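Local coordinates for diguanylate cyclase (Pseudomonas aeruginosa, PDB 5M3C), which belongs to the two-domain GGDEF-EAL family and holds calcium in both domains, with guanosine-5'-triphosphate bound in the GGDEF domain, at residues Leu193-Lys198 with Gly264-Asn269; Glu210-Trp215 with Ser413-Ala418. All coordinates share one frame; numbering follows the deposited sequence.

Contact 1 of 2, residues Leu193-Lys198 with Gly264-Asn269; sequences LYYQPK and GPLSVN. With CA (calcium ion), chain H.
Leu266 meets the Tyr195 ring at its rim: methyl CD1 lies in the plane of the ring, 3.8 Å from Tyr195 CD2, and the two side chains run at a slant to one another. Neither CB aims straight at the opposite segment, and the torsions close the distance. In Leu266 the branch point swings opposite the backbone N (chi1 179°), which carries both methyls toward the ring; CD2 comes to 4.2 Å from Tyr195 CE2. The segments are not adjacent strands of the EAL domain, for strand 206-217 passes between them. Its Ala211 touches both Tyr195 and Leu266, a small side chain beside which the two larger ones meet. Trp256 of helix 238-259 adds an edge-to-face contact to the tyrosine ring, and Phe421 packs against it from helix 418-425.

The second meeting is polar. Lys198 and Ser267 both point their CB atoms toward the opposite segment, and the lysine chain, kinked at three successive torsions, brings its ammonium to the serine hydroxyl. The bond from Lys198 NZ to Ser267 OG is modelled at 2.4 Å, a doubtful length at this resolution. Two residues further along the serine strand, Asn269 OD1 binds calcium at 2.6 Å, with Glu210, Glu301 and Asp331 completing the site.

The pair of meetings thus combines apolar packing with a buried pairing of amine and hydroxyl, whose length is uncertain. If the bond is as modelled, the amine donates to Ser267 OG, and the serine hydrogen would then point elsewhere.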
ATOM      1  N   LEU B 193     -11.488 -12.136  28.554  1.00 58.42           N
ATOM      2  CA  LEU B 193     -11.795 -12.645  27.225  1.00 58.88           C
ATOM      3  C   LEU B 193     -13.280 -12.981  27.124  1.00 59.45           C
ATOM      4  O   LEU B 193     -13.852 -13.585  28.033  1.00 60.70           O
ATOM      5  CB  LEU B 193     -10.959 -13.891  26.915  1.00 59.34           C
ATOM      6  CG  LEU B 193      -9.444 -13.696  26.795  1.00 58.83           C
ATOM      7  CD1 LEU B 193      -8.720 -15.033  26.735  1.00 58.06           C
ATOM      8  CD2 LEU B 193      -9.110 -12.853  25.575  1.00 59.25           C
ATOM      9  N   TYR B 194     -13.899 -12.563  26.024  1.00 59.31           N
ATOM     10  CA  TYR B 194     -15.270 -12.949  25.705  1.00 58.81           C
ATOM     11  C   TYR B 194     -15.235 -13.945  24.555  1.00 57.24           C
ATOM     12  O   TYR B 194     -14.274 -13.982  23.793  1.00 55.82           O
ATOM     13  CB  TYR B 194     -16.098 -11.724  25.322  1.00 60.03           C
ATOM     14  CG  TYR B 194     -16.773 -11.051  26.493  1.00 61.63           C
ATOM     15  CD1 TYR B 194     -16.100 -10.850  27.691  1.00 62.70           C
ATOM     16  CD2 TYR B 194     -18.084 -10.604  26.395  1.00 62.93           C
ATOM     17  CE1 TYR B 194     -16.719 -10.232  28.764  1.00 63.75           C
ATOM     18  CE2 TYR B 194     -18.709  -9.984  27.460  1.00 63.46           C
ATOM     19  CZ  TYR B 194     -18.024  -9.801  28.639  1.00 64.39           C
ATOM     20  OH  TYR B 194     -18.651  -9.184  29.696  1.00 67.15           O
ATOM     21  N   TYR B 195     -16.274 -14.763  24.432  1.00 55.91           N
ATOM     22  CA  TYR B 195     -16.275 -15.821  23.431  1.00 55.07           C
ATOM     23  C   TYR B 195     -17.535 -15.794  22.578  1.00 55.59           C
ATOM     24  O   TYR B 195     -18.650 -15.775  23.090  1.00 54.09           O
ATOM     25  CB  TYR B 195     -16.086 -17.182  24.103  1.00 53.66           C
ATOM     26  CG  TYR B 195     -14.784 -17.260  24.868  1.00 52.86           C
ATOM     27  CD1 TYR B 195     -14.692 -16.783  26.168  1.00 53.01           C
ATOM     28  CD2 TYR B 195     -13.640 -17.780  24.280  1.00 52.22           C
ATOM     29  CE1 TYR B 195     -13.499 -16.836  26.868  1.00 52.76           C
ATOM     30  CE2 TYR B 195     -12.444 -17.839  24.972  1.00 52.02           C
ATOM     31  CZ  TYR B 195     -12.379 -17.365  26.265  1.00 52.24           C
ATOM     32  OH  TYR B 195     -11.193 -17.420  26.957  1.00 51.84           O
ATOM     33  N   GLN B 196     -17.334 -15.770  21.265  1.00 58.31           N
ATOM     34  CA  GLN B 196     -18.437 -15.747  20.318  1.00 59.91           C
ATOM     35  C   GLN B 196     -18.473 -17.053  19.541  1.00 62.53           C
ATOM     36  O   GLN B 196     -17.445 -17.501  19.033  1.00 63.01           O
ATOM     37  CB  GLN B 196     -18.282 -14.573  19.353  1.00 59.14           C
ATOM     38  CG  GLN B 196     -19.455 -14.397  18.408  1.00 58.46           C
ATOM     39  CD  GLN B 196     -19.546 -12.988  17.861  1.00 58.28           C
ATOM     40  OE1 GLN B 196     -18.548 -12.417  17.421  1.00 57.62           O
ATOM     41  NE2 GLN B 196     -20.744 -12.416  17.891  1.00 58.69           N
ATOM     42  N   PRO B 197     -19.659 -17.673  19.447  1.00 64.28           N
ATOM     43  CA  PRO B 197     -19.782 -18.933  18.725  1.00 64.82           C
ATOM     44  C   PRO B 197     -19.791 -18.757  17.208  1.00 65.85           C
ATOM     45  O   PRO B 197     -20.281 -17.745  16.702  1.00 64.81           O
ATOM     46  CB  PRO B 197     -21.134 -19.469  19.200  1.00 64.50           C
ATOM     47  CG  PRO B 197     -21.923 -18.247  19.516  1.00 63.86           C
ATOM     48  CD  PRO B 197     -20.933 -17.260  20.063  1.00 63.87           C
ATOM     49  N   LYS B 198     -19.240 -19.742  16.503  1.00 67.31           N
ATOM     50  CA  LYS B 198     -19.331 -19.812  15.048  1.00 68.99           C
ATOM     51  C   LYS B 198     -20.199 -20.999  14.646  1.00 70.32           C
ATOM     52  O   LYS B 198     -20.014 -22.107  15.147  1.00 67.99           O
ATOM     53  CB  LYS B 198     -17.950 -19.980  14.415  1.00 68.79           C
ATOM     54  CG  LYS B 198     -17.157 -18.697  14.245  1.00 68.47           C
ATOM     55  CD  LYS B 198     -16.195 -18.469  15.397  1.00 68.37           C
ATOM     56  CE  LYS B 198     -14.816 -18.076  14.890  1.00 68.08           C
ATOM     57  NZ  LYS B 198     -13.948 -19.273  14.717  1.00 68.04           N
ATOM     58  N   GLY B 264     -15.110 -27.467  17.815  1.00 82.22           N
ATOM     59  CA  GLY B 264     -14.419 -26.651  16.828  1.00 79.83           C
ATOM     60  C   GLY B 264     -13.240 -25.951  17.475  1.00 77.24           C
ATOM     61  O   GLY B 264     -13.078 -26.006  18.695  1.00 76.58           O
ATOM     62  N   PRO B 265     -12.404 -25.288  16.662  1.00 74.46           N
ATOM     63  CA  PRO B 265     -11.258 -24.572  17.203  1.00 72.59           C
ATOM     64  C   PRO B 265     -11.613 -23.174  17.710  1.00 70.41           C
ATOM     65  O   PRO B 265     -12.738 -22.700  17.521  1.00 69.47           O
ATOM     66  CB  PRO B 265     -10.289 -24.489  16.011  1.00 72.58           C
ATOM     67  CG  PRO B 265     -11.056 -24.928  14.799  1.00 73.38           C
ATOM     68  CD  PRO B 265     -12.481 -25.171  15.198  1.00 74.34           C
ATOM     69  N   LEU B 266     -10.644 -22.531  18.356  1.00 67.57           N
ATOM     70  CA  LEU B 266     -10.828 -21.199  18.920  1.00 66.35           C
ATOM     71  C   LEU B 266      -9.982 -20.181  18.155  1.00 65.74           C
ATOM     72  O   LEU B 266      -8.783 -20.384  17.945  1.00 64.72           O
ATOM     73  CB  LEU B 266     -10.444 -21.202  20.402  1.00 65.91           C
ATOM     74  CG  LEU B 266     -10.544 -19.874  21.159  1.00 64.66           C
ATOM     75  CD1 LEU B 266     -11.992 -19.457  21.341  1.00 64.48           C
ATOM     76  CD2 LEU B 266      -9.853 -19.981  22.508  1.00 63.95           C
ATOM     77  N   SER B 267     -10.617 -19.084  17.749  1.00 64.74           N
ATOM     78  CA  SER B 267      -9.975 -18.074  16.914  1.00 63.75           C
ATOM     79  C   SER B 267      -9.508 -16.901  17.752  1.00 63.37           C
ATOM     80  O   SER B 267     -10.244 -16.417  18.610  1.00 64.58           O
ATOM     81  CB  SER B 267     -10.954 -17.562  15.858  1.00 63.27           C
ATOM     82  OG  SER B 267     -11.643 -18.627  15.233  1.00 63.98           O
ATOM     83  N   VAL B 268      -8.290 -16.436  17.501  1.00 62.64           N
ATOM     84  CA  VAL B 268      -7.793 -15.239  18.170  1.00 61.81           C
ATOM     85  C   VAL B 268      -7.084 -14.318  17.188  1.00 61.35           C
ATOM     86  O   VAL B 268      -6.274 -14.765  16.376  1.00 62.33           O
ATOM     87  CB  VAL B 268      -6.830 -15.592  19.315  1.00 61.96           C
ATOM     88  CG1 VAL B 268      -6.212 -14.331  19.896  1.00 62.27           C
ATOM     89  CG2 VAL B 268      -7.563 -16.365  20.396  1.00 62.39           C
ATOM     90  N   ASN B 269      -7.396 -13.028  17.265  1.00 60.76           N
ATOM     91  CA  ASN B 269      -6.753 -12.038  16.411  1.00 59.89           C
ATOM     92  C   ASN B 269      -5.287 -11.883  16.796  1.00 58.77           C
ATOM     93  O   ASN B 269      -4.941 -11.859  17.977  1.00 58.50           O
ATOM     94  CB  ASN B 269      -7.463 -10.690  16.516  1.00 60.77           C
ATOM     95  CG  ASN B 269      -8.855 -10.717  15.912  1.00 62.61           C
ATOM     96  OD1 ASN B 269      -9.056 -11.213  14.803  1.00 64.23           O
ATOM     97  ND2 ASN B 269      -9.824 -10.172  16.638  1.00 63.56           N
TER
HETATM   98 CA    CA H1302     -11.607 -11.401  14.258  1.00 57.72          CA

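Contact 2 of 2, residues Glu210-Trp215 with Ser413-Ala418; sequences EALVRW and SPPLPA. With CA (calcium ion), chain H.
Pro415 overlaps the ends of two side chains at once, its ring resting against the guanidinium of Arg214 and a methyl of Leu212. Both belong to strand 206-217 of the EAL domain, a modified beta/alpha barrel in which strand 192-200 runs antiparallel to the strands beside it. That strand separates the present two segments, and the nearest CA atoms, those of Leu212 and Pro415, are 7.6 Å apart. The contact therefore bridges from side chain to side chain across a middle strand, whose Tyr194 touches Arg214 as well as Pro415.

Proline CG does most of the touching. It stands 3.7 Å from Leu212 CD1, the two side chains passing at a slant, and 3.3 Å from Arg214 NH2, where the chains cross at about a right angle. The guanidinium is oblique to this carbon. A bend at chi2 (-74°) turns the arginine back along its own strand, which carries NH2 over the proline that Leu212 already meets. No hydrogen bond joins the segments: a proline ring offers neither donor nor acceptor, so the meeting is one of van der Waals packing at a partly exposed surface. Arg214 also touches Glu222 in a neighbouring loop.

Just before Pro415 a local side-chain bond forms, Ser413 OG donating to Pro414 O at 3.0 Å, with the donor 34° off the carbonyl plane. Just after it, Pro417 takes the N-cap position of helix 418-425.

At the other end of the first segment, Glu210 reaches the calcium with an extended chain and through one oxygen alone: OE2 is 2.3 Å from the metal, while OE1 accepts a hydrogen bond from Gln408 NE2.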
ATOM      1  N   GLU B 210     -14.672 -17.561  18.687  1.00 58.16           N
ATOM      2  CA  GLU B 210     -13.637 -16.536  18.670  1.00 56.05           C
ATOM      3  C   GLU B 210     -13.477 -15.906  20.048  1.00 55.65           C
ATOM      4  O   GLU B 210     -14.464 -15.559  20.706  1.00 56.08           O
ATOM      5  CB  GLU B 210     -13.957 -15.448  17.647  1.00 54.98           C
ATOM      6  CG  GLU B 210     -12.846 -14.420  17.496  1.00 54.26           C
ATOM      7  CD  GLU B 210     -13.174 -13.333  16.490  1.00 53.28           C
ATOM      8  OE1 GLU B 210     -14.308 -13.317  15.972  1.00 52.85           O
ATOM      9  OE2 GLU B 210     -12.295 -12.489  16.218  1.00 52.08           O
ATOM     10  N   ALA B 211     -12.224 -15.765  20.472  1.00 53.97           N
ATOM     11  CA  ALA B 211     -11.892 -15.106  21.728  1.00 52.59           C
ATOM     12  C   ALA B 211     -11.620 -13.632  21.469  1.00 51.59           C
ATOM     13  O   ALA B 211     -10.772 -13.284  20.653  1.00 51.90           O
ATOM     14  CB  ALA B 211     -10.684 -15.765  22.371  1.00 52.17           C
ATOM     15  N   LEU B 212     -12.347 -12.776  22.176  1.00 51.26           N
ATOM     16  CA  LEU B 212     -12.296 -11.337  21.959  1.00 50.68           C
ATOM     17  C   LEU B 212     -11.973 -10.608  23.258  1.00 50.76           C
ATOM     18  O   LEU B 212     -12.670 -10.770  24.260  1.00 51.52           O
ATOM     19  CB  LEU B 212     -13.643 -10.857  21.421  1.00 50.36           C
ATOM     20  CG  LEU B 212     -14.083 -11.507  20.108  1.00 50.24           C
ATOM     21  CD1 LEU B 212     -15.593 -11.443  19.947  1.00 50.18           C
ATOM     22  CD2 LEU B 212     -13.382 -10.847  18.931  1.00 50.58           C
ATOM     23  N   VAL B 213     -10.924  -9.793  23.231  1.00 50.30           N
ATOM     24  CA  VAL B 213     -10.470  -9.092  24.429  1.00 50.19           C
ATOM     25  C   VAL B 213     -11.414  -7.956  24.807  1.00 50.09           C
ATOM     26  O   VAL B 213     -11.815  -7.158  23.961  1.00 50.39           O
ATOM     27  CB  VAL B 213      -9.066  -8.495  24.242  1.00 50.48           C
ATOM     28  CG1 VAL B 213      -8.447  -8.180  25.595  1.00 50.27           C
ATOM     29  CG2 VAL B 213      -8.177  -9.450  23.466  1.00 51.58           C
ATOM     30  N   ARG B 214     -11.758  -7.893  26.087  1.00 50.23           N
ATOM     31  CA  ARG B 214     -12.599  -6.832  26.615  1.00 50.80           C
ATOM     32  C   ARG B 214     -11.893  -6.156  27.778  1.00 48.95           C
ATOM     33  O   ARG B 214     -11.026  -6.749  28.417  1.00 47.78           O
ATOM     34  CB  ARG B 214     -13.935  -7.397  27.097  1.00 53.76           C
ATOM     35  CG  ARG B 214     -14.876  -7.840  25.986  1.00 55.97           C
ATOM     36  CD  ARG B 214     -15.498  -6.653  25.270  1.00 57.58           C
ATOM     37  NE  ARG B 214     -16.661  -7.045  24.478  1.00 59.63           N
ATOM     38  CZ  ARG B 214     -16.606  -7.504  23.230  1.00 61.21           C
ATOM     39  NH1 ARG B 214     -15.439  -7.640  22.609  1.00 60.93           N
ATOM     40  NH2 ARG B 214     -17.726  -7.830  22.597  1.00 62.33           N
ATOM     41  N   TRP B 215     -12.269  -4.913  28.051  1.00 47.38           N
ATOM     42  CA  TRP B 215     -11.689  -4.174  29.162  1.00 46.59           C
ATOM     43  C   TRP B 215     -12.725  -3.254  29.786  1.00 46.63           C
ATOM     44  O   TRP B 215     -13.126  -2.264  29.181  1.00 47.13           O
ATOM     45  CB  TRP B 215     -10.472  -3.368  28.690  1.00 45.92           C
ATOM     46  CG  TRP B 215      -9.751  -2.630  29.792  1.00 45.49           C
ATOM     47  CD1 TRP B 215      -9.765  -2.925  31.124  1.00 45.42           C
ATOM     48  CD2 TRP B 215      -8.889  -1.495  29.645  1.00 45.05           C
ATOM     49  NE1 TRP B 215      -8.979  -2.037  31.815  1.00 45.22           N
ATOM     50  CE2 TRP B 215      -8.428  -1.150  30.930  1.00 44.84           C
ATOM     51  CE3 TRP B 215      -8.467  -0.732  28.552  1.00 45.21           C
ATOM     52  CZ2 TRP B 215      -7.565  -0.080  31.153  1.00 44.63           C
ATOM     53  CZ3 TRP B 215      -7.610   0.332  28.775  1.00 45.08           C
ATOM     54  CH2 TRP B 215      -7.170   0.648  30.066  1.00 44.92           C
ATOM     55  N   SER B 413     -25.233 -15.320  18.467  1.00 75.97           N
ATOM     56  CA  SER B 413     -25.169 -14.751  19.812  1.00 74.82           C
ATOM     57  C   SER B 413     -24.024 -13.752  19.914  1.00 72.40           C
ATOM     58  O   SER B 413     -22.987 -13.923  19.270  1.00 69.34           O
ATOM     59  CB  SER B 413     -24.969 -15.840  20.869  1.00 75.59           C
ATOM     60  OG  SER B 413     -23.595 -15.993  21.187  1.00 75.15           O
ATOM     61  N   PRO B 414     -24.206 -12.706  20.734  1.00 70.61           N
ATOM     62  CA  PRO B 414     -23.118 -11.776  20.984  1.00 69.29           C
ATOM     63  C   PRO B 414     -22.024 -12.453  21.800  1.00 68.25           C
ATOM     64  O   PRO B 414     -22.248 -13.534  22.349  1.00 69.45           O
ATOM     65  CB  PRO B 414     -23.787 -10.658  21.787  1.00 69.30           C
ATOM     66  CG  PRO B 414     -24.936 -11.314  22.465  1.00 69.69           C
ATOM     67  CD  PRO B 414     -25.407 -12.388  21.529  1.00 70.32           C
ATOM     68  N   PRO B 415     -20.842 -11.831  21.874  1.00 66.36           N
ATOM     69  CA  PRO B 415     -19.753 -12.399  22.661  1.00 65.03           C
ATOM     70  C   PRO B 415     -20.169 -12.612  24.113  1.00 63.65           C
ATOM     71  O   PRO B 415     -20.704 -11.697  24.741  1.00 60.40           O
ATOM     72  CB  PRO B 415     -18.653 -11.339  22.558  1.00 65.31           C
ATOM     73  CG  PRO B 415     -18.961 -10.583  21.310  1.00 65.25           C
ATOM     74  CD  PRO B 415     -20.455 -10.572  21.214  1.00 65.64           C
ATOM     75  N   LEU B 416     -19.931 -13.816  24.629  1.00 64.40           N
ATOM     76  CA  LEU B 416     -20.332 -14.173  25.991  1.00 65.66           C
ATOM     77  C   LEU B 416     -19.131 -14.369  26.920  1.00 65.56           C
ATOM     78  O   LEU B 416     -18.045 -14.725  26.469  1.00 66.42           O
ATOM     79  CB  LEU B 416     -21.156 -15.464  25.981  1.00 66.33           C
ATOM     80  CG  LEU B 416     -22.487 -15.480  25.228  1.00 67.29           C
ATOM     81  CD1 LEU B 416     -23.255 -16.741  25.591  1.00 67.74           C
ATOM     82  CD2 LEU B 416     -23.324 -14.244  25.530  1.00 67.46           C
ATOM     83  N   PRO B 417     -19.325 -14.128  28.228  1.00 64.79           N
ATOM     84  CA  PRO B 417     -18.329 -14.512  29.228  1.00 64.81           C
ATOM     85  C   PRO B 417     -18.185 -16.031  29.332  1.00 65.91           C
ATOM     86  O   PRO B 417     -19.152 -16.757  29.107  1.00 66.42           O
ATOM     87  CB  PRO B 417     -18.896 -13.937  30.531  1.00 64.39           C
ATOM     88  CG  PRO B 417     -19.808 -12.839  30.105  1.00 64.00           C
ATOM     89  CD  PRO B 417     -20.396 -13.301  28.808  1.00 64.44           C
ATOM     90  N   ALA B 418     -16.991 -16.495  29.686  1.00 67.51           N
ATOM     91  CA  ALA B 418     -16.666 -17.926  29.692  1.00 69.28           C
ATOM     92  C   ALA B 418     -17.769 -18.821  30.272  1.00 71.59           C
ATOM     93  O   ALA B 418     -18.298 -19.690  29.575  1.00 71.43           O
ATOM     94  CB  ALA B 418     -15.360 -18.157  30.439  1.00 68.79           C
TER
HETATM   95 CA    CA H1302     -11.607 -11.401  14.258  1.00 57.72          CA

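In the fold
From the N terminus the chain lays down 193-198, 210-215, 264-269 and 413-418 in turn. Contact 1 closes a loop of 65 residues, and contact 2, starting inside it, closes one of 197 that runs on to the last strand; their segments alternate, so the loops cross rather than nest. In the sheet the order is 266-269, 206-217, 192-200, 406-417. Each contact therefore steps over one strand, and that strand belongs to the other contact. Probable backbone hydrogen bonds join neighbours: Tyr195 N to Leu416 O at 2.7 Å and Tyr194 O to Leu212 N at 2.8 Å; Ala211 is backbone-bonded to Ser267. Both contacts contribute a ligand to the same calcium.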